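Local coordinates for DNA mismatch repair protein PMS1 (Saccharomyces cerevisiae, PDB 3H4L) that binds ATP, which it probably hydrolyses, through its N-terminal domain and acts in DNA mismatch repair in yeast, at residues Ile188-Trp193 with Leu205-Asn210; Asp25-Val30 with Phe171-Thr176. All coordinates share one frame; numbering follows the deposited sequence.

Along the chain, the helix pair of interaction 2 (25-30 with 171-176) is complete before the hairpin of interaction 1 (188-193 with 205-210) begins, and helix 167-184 leads directly into strand 189-195. The centres of the two contacts lie about 17 Å apart, and the nearest atoms are about 5 Å from each other without touching. Both contacts belong to one layered ATPase domain: helices 26-39 and 167-184 pack together over the large mixed sheet, whose outer hairpin is formed by strands 189-195 and 200-206. Both lie where this domain meets the second subunit: Leu205 and Ser206 pair with a strand of that chain, and Thr172 bonds its Ser69.

Interaction 1: Ile188-Trp193 with Leu205-Asn210; sequences IKFSVW and LSTMRN
Phe190 and Thr207 grip each other by two hydrogen bonds: Thr207 N reaches Phe190 O at 3.0 Å in the carbonyl plane, and Phe190 N gives an almost straight bond (169°) to Thr207 OG1 at 3.2 Å. The hydroxyl stands in for the backbone carbonyl that would accept in a regular antiparallel pair; a chi1 of 60°, between backbone N and carbonyl carbon, brings it there, at the edge of the Phe190 ring. Thr207 O lies instead beside Lys189, with CG of that lysine 3.1 Å from the oxygen. Val192 and Leu205 form a hydrogen-bonded pair, Val192 N to Leu205 O at 2.8 Å and Leu205 N to Val192 O at 3.0 Å, while Ser191 and Ser206 make the adjoining non-hydrogen-bonded pair. This is the beta hairpin of strands 189-195 and 200-206, at one margin of the mixed sheet in the ATPase domain. Leu205 CD2 touches Phe190 CB at 4.0 Å, on the face shared with Val192 and covered by helix 167-184; Ser191 and Ser206 occupy the other face. Further along, CB of Arg209 meets CB of Lys189, also at 4.0 Å, with their charged ends apart. Helix 213-221 covers Thr207 through Asn216 and Val220. Strand 44-50 pairs with the far side of 189-193, and at Leu205 and Ser206 the sheet continues in parallel into a strand of the second subunit.

Interaction 2: Asp25-Val30 with Phe171-Thr176; sequences DLTTAV and FTKCLT
Thr27 lies over the start of the Cys174 side chain, its CB 4.0 Å from Cys174 CA, where the two backbones come nearest, CA to CA. Its hydroxyl sits beside Cys174 CB, but its hydrogen bond is to Gln170 OE1, one turn before Cys174 on helix 167-184. The thiol extends anti to its own backbone N (chi1 178°), which carries SG to Val30 CG2 at 3.3 Å, one turn beyond Thr27. On the outer side, Lys173 runs fully extended past Thr27 OG1, and its chain crosses the Asp25 side chain at about a right angle. Lys173 NZ then makes a salt bridge, 3.3 Å long, to the syn lone pair of Asp25 OD2. The other oxygen, Asp25 OD1, accepts from Thr28 N at 3.0 Å as the N-cap of helix 26-39, so one carboxylate both caps one helix and ties it to the other. Phe49 of strand 44-50 backs Cys174 and Leu26 from the sheet. The axes of 26-30 and 171-176 come within 9.0 Å, crossing at -27°. The pair belongs to the helical layer on the mixed sheet, consistent with the alpha/beta sandwich of GHKL (Bergerat) ATPases, and helix 26-39 goes on to supply Glu32 and Asn36 to the nucleotide pocket.

Interaction 1: Ile188-Trp193 with Leu205-Asn210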
ATOM      1  N   ILE B 188      -7.781  18.440   4.946  1.00 44.45           N
ATOM      2  CA  ILE B 188      -8.278  17.266   4.242  1.00 43.61           C
ATOM      3  C   ILE B 188      -7.610  15.963   4.660  1.00 42.73           C
ATOM      4  O   ILE B 188      -6.392  15.905   4.822  1.00 43.13           O
ATOM      5  CB  ILE B 188      -8.090  17.432   2.710  1.00 42.79           C
ATOM      6  CG1 ILE B 188      -8.871  18.651   2.215  1.00 41.62           C
ATOM      7  CG2 ILE B 188      -8.561  16.176   1.979  1.00 42.37           C
ATOM      8  CD1 ILE B 188      -8.757  18.897   0.729  1.00 39.11           C
ATOM      9  N   LYS B 189      -8.410  14.917   4.829  1.00 41.19           N
ATOM     10  CA  LYS B 189      -7.867  13.610   5.186  1.00 41.77           C
ATOM     11  C   LYS B 189      -7.762  12.729   3.946  1.00 40.36           C
ATOM     12  O   LYS B 189      -8.768  12.436   3.296  1.00 40.44           O
ATOM     13  CB  LYS B 189      -8.750  12.882   6.205  1.00 43.17           C
ATOM     14  CG  LYS B 189      -8.333  11.423   6.363  1.00 46.77           C
ATOM     15  CD  LYS B 189      -9.263  10.595   7.239  1.00 50.69           C
ATOM     16  CE  LYS B 189      -8.707   9.170   7.376  1.00 53.39           C
ATOM     17  NZ  LYS B 189      -9.453   8.323   8.354  1.00 56.62           N
ATOM     18  N   PHE B 190      -6.548  12.305   3.621  1.00 38.92           N
ATOM     19  CA  PHE B 190      -6.330  11.442   2.469  1.00 36.73           C
ATOM     20  C   PHE B 190      -6.033  10.018   2.920  1.00 35.46           C
ATOM     21  O   PHE B 190      -5.388   9.802   3.952  1.00 36.42           O
ATOM     22  CB  PHE B 190      -5.150  11.939   1.628  1.00 36.17           C
ATOM     23  CG  PHE B 190      -5.474  13.100   0.749  1.00 35.52           C
ATOM     24  CD1 PHE B 190      -5.260  14.402   1.187  1.00 37.78           C
ATOM     25  CD2 PHE B 190      -5.977  12.896  -0.532  1.00 35.67           C
ATOM     26  CE1 PHE B 190      -5.541  15.490   0.355  1.00 36.31           C
ATOM     27  CE2 PHE B 190      -6.263  13.973  -1.369  1.00 34.12           C
ATOM     28  CZ  PHE B 190      -6.042  15.270  -0.925  1.00 35.59           C
ATOM     29  N   SER B 191      -6.507   9.055   2.133  1.00 33.21           N
ATOM     30  CA  SER B 191      -6.286   7.639   2.393  1.00 32.40           C
ATOM     31  C   SER B 191      -6.081   6.977   1.041  1.00 31.95           C
ATOM     32  O   SER B 191      -6.829   7.224   0.101  1.00 34.36           O
ATOM     33  CB  SER B 191      -7.496   7.017   3.073  1.00 31.99           C
ATOM     34  OG  SER B 191      -7.735   7.636   4.314  1.00 36.60           O
ATOM     35  N   VAL B 192      -5.070   6.139   0.934  1.00 30.78           N
ATOM     36  CA  VAL B 192      -4.818   5.476  -0.327  1.00 30.52           C
ATOM     37  C   VAL B 192      -4.479   4.021  -0.109  1.00 32.65           C
ATOM     38  O   VAL B 192      -3.546   3.681   0.629  1.00 33.75           O
ATOM     39  CB  VAL B 192      -3.655   6.138  -1.083  1.00 30.56           C
ATOM     40  CG1 VAL B 192      -3.429   5.425  -2.410  1.00 28.11           C
ATOM     41  CG2 VAL B 192      -3.960   7.630  -1.309  1.00 32.13           C
ATOM     42  N   TRP B 193      -5.247   3.157  -0.754  1.00 32.60           N
ATOM     43  CA  TRP B 193      -5.018   1.728  -0.648  1.00 33.48           C
ATOM     44  C   TRP B 193      -4.838   1.149  -2.044  1.00 32.69           C
ATOM     45  O   TRP B 193      -5.226   1.757  -3.046  1.00 32.44           O
ATOM     46  CB  TRP B 193      -6.217   1.013  -0.022  1.00 32.98           C
ATOM     47  CG  TRP B 193      -6.772   1.582   1.229  1.00 35.31           C
ATOM     48  CD1 TRP B 193      -7.608   2.659   1.351  1.00 34.85           C
ATOM     49  CD2 TRP B 193      -6.647   1.021   2.531  1.00 35.86           C
ATOM     50  NE1 TRP B 193      -8.018   2.792   2.656  1.00 34.07           N
ATOM     51  CE2 TRP B 193      -7.438   1.800   3.401  1.00 35.51           C
ATOM     52  CE3 TRP B 193      -5.937  -0.069   3.052  1.00 38.85           C
ATOM     53  CZ2 TRP B 193      -7.551   1.516   4.766  1.00 39.61           C
ATOM     54  CZ3 TRP B 193      -6.048  -0.355   4.409  1.00 41.15           C
ATOM     55  CH2 TRP B 193      -6.847   0.438   5.252  1.00 39.86           C
ATOM     56  N   LEU B 205      -1.133   5.130   1.802  1.00 33.97           N
ATOM     57  CA  LEU B 205      -0.913   6.432   2.442  1.00 35.29           C
ATOM     58  C   LEU B 205      -2.110   6.885   3.276  1.00 37.43           C
ATOM     59  O   LEU B 205      -3.258   6.527   2.987  1.00 37.06           O
ATOM     60  CB  LEU B 205      -0.592   7.496   1.380  1.00 33.48           C
ATOM     61  CG  LEU B 205      -0.443   8.986   1.741  1.00 32.24           C
ATOM     62  CD1 LEU B 205       0.431   9.685   0.689  1.00 29.38           C
ATOM     63  CD2 LEU B 205      -1.814   9.659   1.819  1.00 29.52           C
ATOM     64  N   SER B 206      -1.832   7.679   4.308  1.00 39.13           N
ATOM     65  CA  SER B 206      -2.887   8.197   5.170  1.00 41.65           C
ATOM     66  C   SER B 206      -2.468   9.413   5.985  1.00 42.59           C
ATOM     67  O   SER B 206      -1.386   9.433   6.571  1.00 43.86           O
ATOM     68  CB  SER B 206      -3.371   7.115   6.130  1.00 40.51           C
ATOM     69  OG  SER B 206      -4.432   7.607   6.928  1.00 44.05           O
ATOM     70  N   THR B 207      -3.325  10.428   6.007  1.00 42.88           N
ATOM     71  CA  THR B 207      -3.060  11.624   6.790  1.00 45.32           C
ATOM     72  C   THR B 207      -4.298  11.912   7.623  1.00 48.28           C
ATOM     73  O   THR B 207      -5.405  11.519   7.266  1.00 48.06           O
ATOM     74  CB  THR B 207      -2.742  12.868   5.914  1.00 43.57           C
ATOM     75  OG1 THR B 207      -3.843  13.155   5.045  1.00 42.62           O
ATOM     76  CG2 THR B 207      -1.490  12.636   5.096  1.00 42.02           C
ATOM     77  N   MET B 208      -4.102  12.595   8.740  1.00 53.46           N
ATOM     78  CA  MET B 208      -5.198  12.928   9.636  1.00 57.77           C
ATOM     79  C   MET B 208      -5.842  14.251   9.240  1.00 59.10           C
ATOM     80  O   MET B 208      -5.163  15.170   8.777  1.00 60.55           O
ATOM     81  CB  MET B 208      -4.685  13.019  11.078  1.00 61.00           C
ATOM     82  CG  MET B 208      -4.144  11.712  11.636  1.00 64.18           C
ATOM     83  SD  MET B 208      -5.441  10.463  11.754  1.00 71.86           S
ATOM     84  CE  MET B 208      -5.280   9.619  10.134  1.00 68.45           C
ATOM     85  N   ARG B 209      -7.153  14.346   9.419  1.00 59.32           N
ATOM     86  CA  ARG B 209      -7.855  15.574   9.096  1.00 59.54           C
ATOM     87  C   ARG B 209      -7.329  16.646  10.046  1.00 59.63           C
ATOM     88  O   ARG B 209      -6.970  16.343  11.183  1.00 59.97           O
ATOM     89  CB  ARG B 209      -9.357  15.389   9.294  1.00 59.79           C
ATOM     90  CG  ARG B 209     -10.179  16.518   8.725  1.00 63.47           C
ATOM     91  CD  ARG B 209     -11.645  16.308   9.007  1.00 68.03           C
ATOM     92  NE  ARG B 209     -12.101  15.025   8.487  1.00 72.97           N
ATOM     93  CZ  ARG B 209     -13.325  14.538   8.673  1.00 75.66           C
ATOM     94  NH1 ARG B 209     -14.213  15.236   9.372  1.00 76.58           N
ATOM     95  NH2 ARG B 209     -13.661  13.359   8.159  1.00 76.32           N
ATOM     96  N   ASN B 210      -7.270  17.889   9.578  1.00 58.95           N
ATOM     97  CA  ASN B 210      -6.782  19.011  10.385  1.00 58.90           C
ATOM     98  C   ASN B 210      -5.340  18.842  10.883  1.00 57.85           C
ATOM     99  O   ASN B 210      -5.058  19.045  12.061  1.00 57.80           O
ATOM    100  CB  ASN B 210      -7.712  19.248  11.585  1.00 59.20           C
ATOM    101  CG  ASN B 210      -9.151  19.535  11.170  1.00 60.84           C
ATOM    102  OD1 ASN B 210      -9.404  20.141  10.124  1.00 60.42           O
ATOM    103  ND2 ASN B 210     -10.098  19.120  12.001  1.00 62.45           N
TER

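Interaction 2: Asp25-Val30 with Phe171-Thr176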
ATOM      1  N   ASP B  25      -1.966   9.822 -18.731  1.00 34.51           N
ATOM      2  CA  ASP B  25      -1.704   8.599 -17.988  1.00 34.21           C
ATOM      3  C   ASP B  25      -2.503   8.494 -16.698  1.00 32.80           C
ATOM      4  O   ASP B  25      -3.330   9.352 -16.395  1.00 32.84           O
ATOM      5  CB  ASP B  25      -0.211   8.442 -17.687  1.00 35.19           C
ATOM      6  CG  ASP B  25       0.397   9.669 -17.035  1.00 37.06           C
ATOM      7  OD1 ASP B  25      -0.353  10.472 -16.435  1.00 35.14           O
ATOM      8  OD2 ASP B  25       1.641   9.811 -17.117  1.00 38.00           O
ATOM      9  N   LEU B  26      -2.248   7.429 -15.947  1.00 31.50           N
ATOM     10  CA  LEU B  26      -2.942   7.181 -14.696  1.00 30.69           C
ATOM     11  C   LEU B  26      -2.809   8.370 -13.758  1.00 31.16           C
ATOM     12  O   LEU B  26      -3.776   8.774 -13.113  1.00 29.46           O
ATOM     13  CB  LEU B  26      -2.380   5.924 -14.030  1.00 30.37           C
ATOM     14  CG  LEU B  26      -2.990   5.588 -12.669  1.00 30.93           C
ATOM     15  CD1 LEU B  26      -4.452   5.206 -12.844  1.00 30.48           C
ATOM     16  CD2 LEU B  26      -2.204   4.463 -12.020  1.00 30.18           C
ATOM     17  N   THR B  27      -1.605   8.935 -13.694  1.00 32.07           N
ATOM     18  CA  THR B  27      -1.341  10.077 -12.826  1.00 31.12           C
ATOM     19  C   THR B  27      -2.220  11.284 -13.165  1.00 31.40           C
ATOM     20  O   THR B  27      -2.749  11.947 -12.273  1.00 32.83           O
ATOM     21  CB  THR B  27       0.144  10.474 -12.902  1.00 31.09           C
ATOM     22  OG1 THR B  27       0.949   9.365 -12.481  1.00 30.02           O
ATOM     23  CG2 THR B  27       0.427  11.674 -12.005  1.00 28.08           C
ATOM     24  N   THR B  28      -2.371  11.572 -14.451  1.00 31.22           N
ATOM     25  CA  THR B  28      -3.195  12.699 -14.881  1.00 30.31           C
ATOM     26  C   THR B  28      -4.635  12.418 -14.474  1.00 30.14           C
ATOM     27  O   THR B  28      -5.333  13.298 -13.967  1.00 28.59           O
ATOM     28  CB  THR B  28      -3.129  12.877 -16.414  1.00 30.71           C
ATOM     29  OG1 THR B  28      -1.768  13.081 -16.804  1.00 35.49           O
ATOM     30  CG2 THR B  28      -3.956  14.071 -16.867  1.00 24.33           C
ATOM     31  N   ALA B  29      -5.081  11.186 -14.691  1.00 28.35           N
ATOM     32  CA  ALA B  29      -6.442  10.828 -14.327  1.00 28.44           C
ATOM     33  C   ALA B  29      -6.656  11.102 -12.842  1.00 28.58           C
ATOM     34  O   ALA B  29      -7.652  11.706 -12.461  1.00 29.44           O
ATOM     35  CB  ALA B  29      -6.705   9.355 -14.644  1.00 28.77           C
ATOM     36  N   VAL B  30      -5.712  10.671 -12.011  1.00 29.32           N
ATOM     37  CA  VAL B  30      -5.802  10.881 -10.569  1.00 31.07           C
ATOM     38  C   VAL B  30      -5.852  12.362 -10.224  1.00 32.13           C
ATOM     39  O   VAL B  30      -6.641  12.783  -9.372  1.00 32.35           O
ATOM     40  CB  VAL B  30      -4.602  10.261  -9.835  1.00 31.27           C
ATOM     41  CG1 VAL B  30      -4.702  10.542  -8.340  1.00 31.94           C
ATOM     42  CG2 VAL B  30      -4.553   8.759 -10.103  1.00 31.49           C
ATOM     43  N   PHE B 171       2.941   4.250 -11.004  1.00 39.42           N
ATOM     44  CA  PHE B 171       2.306   4.369  -9.703  1.00 37.48           C
ATOM     45  C   PHE B 171       3.122   5.294  -8.819  1.00 37.97           C
ATOM     46  O   PHE B 171       2.588   6.230  -8.227  1.00 38.86           O
ATOM     47  CB  PHE B 171       2.191   3.006  -9.042  1.00 37.65           C
ATOM     48  CG  PHE B 171       1.335   3.004  -7.807  1.00 38.68           C
ATOM     49  CD1 PHE B 171      -0.045   3.126  -7.905  1.00 37.90           C
ATOM     50  CD2 PHE B 171       1.907   2.852  -6.550  1.00 37.90           C
ATOM     51  CE1 PHE B 171      -0.843   3.087  -6.770  1.00 39.93           C
ATOM     52  CE2 PHE B 171       1.121   2.812  -5.409  1.00 37.69           C
ATOM     53  CZ  PHE B 171      -0.255   2.927  -5.513  1.00 39.23           C
ATOM     54  N   THR B 172       4.418   5.044  -8.725  1.00 36.61           N
ATOM     55  CA  THR B 172       5.242   5.902  -7.898  1.00 37.57           C
ATOM     56  C   THR B 172       5.112   7.338  -8.398  1.00 36.89           C
ATOM     57  O   THR B 172       5.068   8.268  -7.597  1.00 35.41           O
ATOM     58  CB  THR B 172       6.734   5.493  -7.924  1.00 39.32           C
ATOM     59  OG1 THR B 172       6.855   4.094  -7.629  1.00 39.87           O
ATOM     60  CG2 THR B 172       7.510   6.282  -6.869  1.00 39.88           C
ATOM     61  N   LYS B 173       5.049   7.535  -9.714  1.00 35.89           N
ATOM     62  CA  LYS B 173       4.904   8.899 -10.216  1.00 36.05           C
ATOM     63  C   LYS B 173       3.573   9.446  -9.714  1.00 37.61           C
ATOM     64  O   LYS B 173       3.466  10.599  -9.289  1.00 38.66           O
ATOM     65  CB  LYS B 173       4.905   8.947 -11.740  1.00 33.77           C
ATOM     66  CG  LYS B 173       4.533  10.330 -12.260  1.00 37.86           C
ATOM     67  CD  LYS B 173       4.325  10.381 -13.768  1.00 38.65           C
ATOM     68  CE  LYS B 173       4.024  11.812 -14.200  1.00 41.82           C
ATOM     69  NZ  LYS B 173       3.628  11.915 -15.631  1.00 42.30           N
ATOM     70  N   CYS B 174       2.558   8.596  -9.767  1.00 36.43           N
ATOM     71  CA  CYS B 174       1.233   8.954  -9.321  1.00 35.44           C
ATOM     72  C   CYS B 174       1.181   9.146  -7.801  1.00 35.53           C
ATOM     73  O   CYS B 174       0.387   9.933  -7.291  1.00 34.33           O
ATOM     74  CB  CYS B 174       0.270   7.858  -9.747  1.00 37.56           C
ATOM     75  SG  CYS B 174      -1.404   8.128  -9.218  1.00 36.96           S
ATOM     76  N   LEU B 175       2.032   8.424  -7.077  1.00 35.86           N
ATOM     77  CA  LEU B 175       2.075   8.527  -5.619  1.00 34.02           C
ATOM     78  C   LEU B 175       2.678   9.860  -5.219  1.00 32.79           C
ATOM     79  O   LEU B 175       2.217  10.529  -4.285  1.00 31.78           O
ATOM     80  CB  LEU B 175       2.913   7.396  -5.026  1.00 35.02           C
ATOM     81  CG  LEU B 175       2.773   7.194  -3.513  1.00 36.43           C
ATOM     82  CD1 LEU B 175       1.320   6.986  -3.146  1.00 33.83           C
ATOM     83  CD2 LEU B 175       3.599   5.999  -3.092  1.00 38.69           C
ATOM     84  N   THR B 176       3.720  10.245  -5.941  1.00 32.78           N
ATOM     85  CA  THR B 176       4.393  11.512  -5.692  1.00 32.94           C
ATOM     86  C   THR B 176       3.371  12.638  -5.729  1.00 31.11           C
ATOM     87  O   THR B 176       3.347  13.498  -4.855  1.00 32.20           O
ATOM     88  CB  THR B 176       5.442  11.776  -6.752  1.00 33.56           C
ATOM     89  OG1 THR B 176       6.393  10.710  -6.740  1.00 36.36           O
ATOM     90  CG2 THR B 176       6.149  13.083  -6.479  1.00 38.31           C
TER